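Local coordinates for envelopment polyprotein (Bovine Schmallenberg virus BH80/Germany/2011, PDB 7A56) that probably drives fusion of the viral and host-cell membranes during entry, as the class II envelope glycoprotein Gc, whose fusion domains are captured here in the postfusion conformation, at residues A[248-253]-A[369-374]; A[312-317]-A[410-415]. One frame throughout, in Å; residues are numbered along the deposited sequence.

Interaction 1: residues A[248-253]-A[369-374]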
loop_
_atom_site.group_PDB
_atom_site.type_symbol
_atom_site.label_atom_id
_atom_site.label_comp_id
_atom_site.label_asym_id
_atom_site.label_seq_id
_atom_site.Cartn_x
_atom_site.Cartn_y
_atom_site.Cartn_z
ATOM N N LYS A 248 12.482 -14.079 13.074
ATOM C CA LYS A 248 11.243 -13.307 13.053
ATOM C C LYS A 248 11.427 -11.987 12.309
ATOM O O LYS A 248 12.504 -11.370 12.374
ATOM C CB LYS A 248 10.744 -13.049 14.474
ATOM C CG LYS A 248 10.373 -14.358 15.170
ATOM C CD LYS A 248 10.547 -14.235 16.661
ATOM C CE LYS A 248 9.417 -13.460 17.319
ATOM N NZ LYS A 248 8.618 -14.339 18.260
ATOM N N VAL A 249 10.346 -11.544 11.645
ATOM C CA VAL A 249 10.343 -10.396 10.748
ATOM C C VAL A 249 9.662 -9.237 11.457
ATOM O O VAL A 249 8.526 -9.371 11.912
ATOM C CB VAL A 249 9.655 -10.725 9.400
ATOM C CG1 VAL A 249 9.812 -9.546 8.424
ATOM C CG2 VAL A 249 10.301 -11.936 8.777
ATOM N N TYR A 250 10.366 -8.085 11.537
ATOM C CA TYR A 250 9.928 -6.835 12.142
ATOM C C TYR A 250 9.793 -5.746 11.095
ATOM O O TYR A 250 10.583 -5.640 10.144
ATOM C CB TYR A 250 10.938 -6.330 13.215
ATOM C CG TYR A 250 11.076 -7.314 14.308
ATOM C CD1 TYR A 250 11.892 -8.432 14.140
ATOM C CD2 TYR A 250 10.357 -7.181 15.486
ATOM C CE1 TYR A 250 11.989 -9.383 15.102
ATOM C CE2 TYR A 250 10.477 -8.145 16.479
ATOM C CZ TYR A 250 11.307 -9.219 16.273
ATOM O OH TYR A 250 11.437 -10.185 17.216
ATOM N N VAL A 251 8.810 -4.904 11.300
ATOM C CA VAL A 251 8.536 -3.840 10.358
ATOM C C VAL A 251 8.322 -2.558 11.138
ATOM O O VAL A 251 7.872 -2.569 12.294
ATOM C CB VAL A 251 7.272 -4.142 9.499
ATOM C CG1 VAL A 251 7.490 -5.408 8.569
ATOM C CG2 VAL A 251 6.094 -4.375 10.425
ATOM N N GLY A 252 8.573 -1.448 10.461
ATOM C CA GLY A 252 8.385 -0.123 11.098
ATOM C C GLY A 252 9.410 0.896 10.586
ATOM O O GLY A 252 9.872 0.797 9.459
ATOM N N ASP A 253 9.741 1.851 11.469
ATOM C CA ASP A 253 10.711 2.954 11.304
ATOM C C ASP A 253 12.152 2.535 11.058
ATOM O O ASP A 253 12.917 2.485 12.031
ATOM C CB ASP A 253 10.712 3.820 12.582
ATOM C CG ASP A 253 9.893 5.094 12.409
ATOM O OD1 ASP A 253 9.306 5.148 11.299
ATOM O OD2 ASP A 253 9.858 6.010 13.319
ATOM N N CYS A 369 2.457 -2.994 23.669
ATOM C CA CYS A 369 3.791 -3.551 23.580
ATOM C C CYS A 369 4.128 -3.909 22.146
ATOM O O CYS A 369 3.237 -4.032 21.304
ATOM C CB CYS A 369 3.883 -4.777 24.481
ATOM S SG CYS A 369 3.741 -4.245 26.177
ATOM N N PRO A 370 5.415 -4.071 21.828
ATOM C CA PRO A 370 5.757 -4.465 20.451
ATOM C C PRO A 370 5.095 -5.766 20.053
ATOM O O PRO A 370 4.455 -5.834 18.989
ATOM C CB PRO A 370 7.288 -4.579 20.480
ATOM C CG PRO A 370 7.730 -3.837 21.713
ATOM C CD PRO A 370 6.611 -3.960 22.689
ATOM N N GLU A 371 5.208 -6.806 20.887
ATOM C CA GLU A 371 4.599 -8.099 20.568
ATOM C C GLU A 371 3.136 -8.170 20.976
ATOM O O GLU A 371 2.495 -9.205 20.753
ATOM C CB GLU A 371 5.371 -9.249 21.227
ATOM C CG GLU A 371 6.838 -9.330 20.823
ATOM C CD GLU A 371 7.177 -10.607 20.068
ATOM O OE1 GLU A 371 8.320 -10.699 19.560
ATOM O OE2 GLU A 371 6.308 -11.510 19.987
ATOM N N GLY A 372 2.612 -7.096 21.565
ATOM C CA GLY A 372 1.236 -7.083 22.013
ATOM C C GLY A 372 1.012 -8.220 22.975
ATOM O O GLY A 372 1.806 -8.456 23.891
ATOM N N MET A 373 -0.057 -8.952 22.737
ATOM C CA MET A 373 -0.420 -10.126 23.507
ATOM C C MET A 373 -0.230 -11.317 22.575
ATOM O O MET A 373 -0.944 -11.439 21.584
ATOM C CB MET A 373 -1.858 -9.972 23.984
ATOM C CG MET A 373 -2.407 -11.117 24.773
ATOM S SD MET A 373 -1.477 -11.436 26.258
ATOM C CE MET A 373 -1.835 -10.015 27.310
ATOM N N ALA A 374 0.760 -12.166 22.844
ATOM C CA ALA A 374 1.058 -13.283 21.945
ATOM C C ALA A 374 0.329 -14.524 22.445
ATOM O O ALA A 374 0.434 -14.869 23.633
ATOM C CB ALA A 374 2.570 -13.530 21.882
#
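Glu371 reaches across to Lys248 and Tyr250, and everything that meets here meets at its carboxylate. The lysine and glutamate side chains run at about a right angle to each other. Lys248 is bent at its last two torsions, which leaves the flank of its end, and not just the ammonium, beside the acid: CE of Lys248 is 3.7 Å from OE1 of Glu371, slightly closer than the charged atom itself. The salt bridge is a long one, with Lys248 NZ 3.9 Å from Glu371 OE1, and NZ stands almost equally far from OE2. Glu371 gets there by a bend at its second torsion (chi2 -116°), which swings the carboxylate toward the strand although the side chain does not start out that way. Tyr250, two residues along from Lys248, brings its phenol OH to 3.9 Å from the same OE1. That is too long to count as a hydrogen bond, and the ring plane is turned 67° from the carboxylate. Residues 369-371 are poorly ordered, so the link is best read as a loose electrostatic one at the surface. Strand 248-251 lies between strands 241-245 and 311-312, and Gln312 of the latter touches all three side chains. Glu371 sits on the loop, tied by the Cys366-Cys369 disulfide, that leads into strand 373-381 of a separate four-stranded sheet, probably in domain III of the class II fold.

Interaction 2: residues A[312-317]-A[410-415]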
loop_
_atom_site.group_PDB
_atom_site.type_symbol
_atom_site.label_atom_id
_atom_site.label_comp_id
_atom_site.label_asym_id
_atom_site.label_seq_id
_atom_site.Cartn_x
_atom_site.Cartn_y
_atom_site.Cartn_z
ATOM N N GLN A 312 6.742 -7.169 15.493
ATOM C CA GLN A 312 6.930 -8.359 14.711
ATOM C C GLN A 312 5.660 -8.515 13.884
ATOM O O GLN A 312 4.567 -8.231 14.374
ATOM C CB GLN A 312 7.139 -9.569 15.609
ATOM C CG GLN A 312 7.399 -10.804 14.786
ATOM C CD GLN A 312 7.011 -12.064 15.496
ATOM O OE1 GLN A 312 6.731 -12.050 16.695
ATOM N NE2 GLN A 312 7.004 -13.168 14.771
ATOM N N ASP A 313 5.809 -8.884 12.627
ATOM C CA ASP A 313 4.666 -9.150 11.745
ATOM C C ASP A 313 4.583 -10.664 11.575
ATOM O O ASP A 313 5.331 -11.270 10.796
ATOM C CB ASP A 313 4.815 -8.360 10.440
ATOM C CG ASP A 313 3.598 -8.518 9.503
ATOM O OD1 ASP A 313 2.785 -9.428 9.723
ATOM O OD2 ASP A 313 3.459 -7.759 8.530
ATOM N N ASN A 314 3.651 -11.285 12.305
ATOM C CA ASN A 314 3.464 -12.730 12.245
ATOM C C ASN A 314 2.974 -13.222 10.893
ATOM O O ASN A 314 3.095 -14.417 10.633
ATOM C CB ASN A 314 2.482 -13.207 13.303
ATOM C CG ASN A 314 3.142 -13.377 14.618
ATOM O OD1 ASN A 314 2.825 -12.680 15.578
ATOM N ND2 ASN A 314 4.123 -14.272 14.668
ATOM N N THR A 315 2.492 -12.342 10.012
ATOM C CA THR A 315 2.091 -12.830 8.690
ATOM C C THR A 315 3.286 -13.068 7.793
ATOM O O THR A 315 3.146 -13.722 6.755
ATOM C CB THR A 315 1.134 -11.850 8.020
ATOM O OG1 THR A 315 1.821 -10.649 7.621
ATOM C CG2 THR A 315 -0.093 -11.535 8.957
ATOM N N LEU A 316 4.482 -12.571 8.172
ATOM C CA LEU A 316 5.665 -12.730 7.331
ATOM C C LEU A 316 6.526 -13.861 7.870
ATOM O O LEU A 316 6.757 -13.955 9.083
ATOM C CB LEU A 316 6.529 -11.444 7.291
ATOM C CG LEU A 316 5.804 -10.195 6.771
ATOM C CD1 LEU A 316 6.550 -8.885 6.994
ATOM C CD2 LEU A 316 5.478 -10.315 5.279
ATOM N N THR A 317 7.075 -14.659 6.961
ATOM C CA THR A 317 7.987 -15.725 7.347
ATOM C C THR A 317 9.122 -15.750 6.348
ATOM O O THR A 317 8.958 -15.409 5.173
ATOM C CB THR A 317 7.319 -17.134 7.372
ATOM O OG1 THR A 317 6.842 -17.468 6.058
ATOM C CG2 THR A 317 6.162 -17.203 8.355
ATOM N N SER A 410 0.051 -19.654 16.081
ATOM C CA SER A 410 0.262 -18.515 16.973
ATOM C C SER A 410 -0.310 -17.255 16.352
ATOM O O SER A 410 -0.241 -17.069 15.140
ATOM C CB SER A 410 1.743 -18.301 17.308
ATOM O OG SER A 410 2.515 -18.226 16.140
ATOM N N ILE A 411 -0.852 -16.374 17.199
ATOM C CA ILE A 411 -1.465 -15.127 16.751
ATOM C C ILE A 411 -1.020 -14.005 17.675
ATOM O O ILE A 411 -0.636 -14.232 18.823
ATOM C CB ILE A 411 -3.007 -15.169 16.747
ATOM C CG1 ILE A 411 -3.575 -15.314 18.155
ATOM C CG2 ILE A 411 -3.528 -16.218 15.764
ATOM C CD1 ILE A 411 -5.082 -15.559 18.144
ATOM N N LYS A 412 -1.100 -12.778 17.165
ATOM C CA LYS A 412 -0.803 -11.595 17.963
ATOM C C LYS A 412 -2.085 -10.793 18.146
ATOM O O LYS A 412 -2.899 -10.693 17.219
ATOM C CB LYS A 412 0.294 -10.762 17.300
ATOM C CG LYS A 412 0.520 -9.404 17.911
ATOM C CD LYS A 412 1.697 -8.690 17.246
ATOM C CE LYS A 412 1.383 -8.170 15.833
ATOM N NZ LYS A 412 2.368 -7.107 15.372
ATOM N N LEU A 413 -2.297 -10.306 19.368
ATOM C CA LEU A 413 -3.489 -9.565 19.759
ATOM C C LEU A 413 -3.121 -8.205 20.329
ATOM O O LEU A 413 -2.055 -8.011 20.919
ATOM C CB LEU A 413 -4.315 -10.323 20.806
ATOM C CG LEU A 413 -4.787 -11.723 20.398
ATOM C CD1 LEU A 413 -5.534 -12.333 21.579
ATOM C CD2 LEU A 413 -5.626 -11.721 19.115
ATOM N N ASN A 414 -4.026 -7.274 20.163
ATOM C CA ASN A 414 -3.898 -5.955 20.754
ATOM C C ASN A 414 -5.040 -5.853 21.748
ATOM O O ASN A 414 -6.182 -5.622 21.346
ATOM C CB ASN A 414 -3.965 -4.868 19.687
ATOM C CG ASN A 414 -4.084 -3.480 20.272
ATOM O OD1 ASN A 414 -5.132 -2.820 20.164
ATOM N ND2 ASN A 414 -3.004 -3.014 20.880
ATOM N N CYS A 415 -4.733 -6.063 23.051
ATOM C CA CYS A 415 -5.720 -6.077 24.123
ATOM C C CYS A 415 -5.623 -4.808 24.965
ATOM O O CYS A 415 -4.519 -4.354 25.291
ATOM C CB CYS A 415 -5.544 -7.285 25.056
ATOM S SG CYS A 415 -5.664 -8.907 24.345
#
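Lys412, Asn314 and Gln312 carry this contact, and the lysine is the piece that bridges the gap. It leaves strand 408-414 pointing at the opposing segment, and with CG anti to the backbone N (chi1 170°) the chain runs out extended until a bend at chi3 brings its end round to the backbone of Gln312. There NZ of Lys412 donates to the carbonyl O of Gln312 at 2.7 Å, a short, well-aimed bond: the ammonium approaches almost head-on, with a C=O...N angle of 168°. The neighbouring methylene follows, Lys412 CE lying 3.5 Å from the same Gln312 O. Gln312 thus takes part chiefly through its main chain, its side chain keeping farther off.

Asn314 works on the root of the lysine instead. The two side chains cross at a slant, and OD1 of Asn314 rests 3.6 Å from CB of Lys412, a packing contact rather than a polar one. Asn314 is held there by the type I turn from Asp313 to Leu316; within it Asp313 also makes an Asx turn, its OD1 accepting from Thr315 N at 2.9 Å. The same Asp313 OD1 takes Thr315 OG1 at 2.6 Å, both donors coming from one face of the carboxylate and about 30° out of its plane. That acid is 6.1 Å from Lys412 NZ, not in contact, though its opposite charge may favour an ammonium here.

Lys412 also makes a cation-pi interaction with Tyr396. This buried lysine joins its sheet, probably that of domain III, to the rest of the chain. On one side of the contact the turn joins strand 311-312, neighbour of 248-251, to strand 316-318, which pairs with 325-328; on the other, strand 408-414 runs between 373-381 and 394-395.

Both interactions join the same two parts of the chain, the region of strands 248-251 and 311-312 and the four-stranded sheet holding 373-381 and 408-414, and their centres are about 7 Å apart. Interaction 1 is at the surface, a long salt bridge from a poorly ordered loop; interaction 2 is largely buried, where a buried lysine gives a short hydrogen bond to a main-chain carbonyl. They are physically continuous: Val249 O meets Asp313 N at 2.9 Å, and Met373 O meets Leu413 N at 2.8 Å, both probable hydrogen bonds between neighbouring strands or their ends. Such docking is consistent with domain III packed back in a postfusion class II protein.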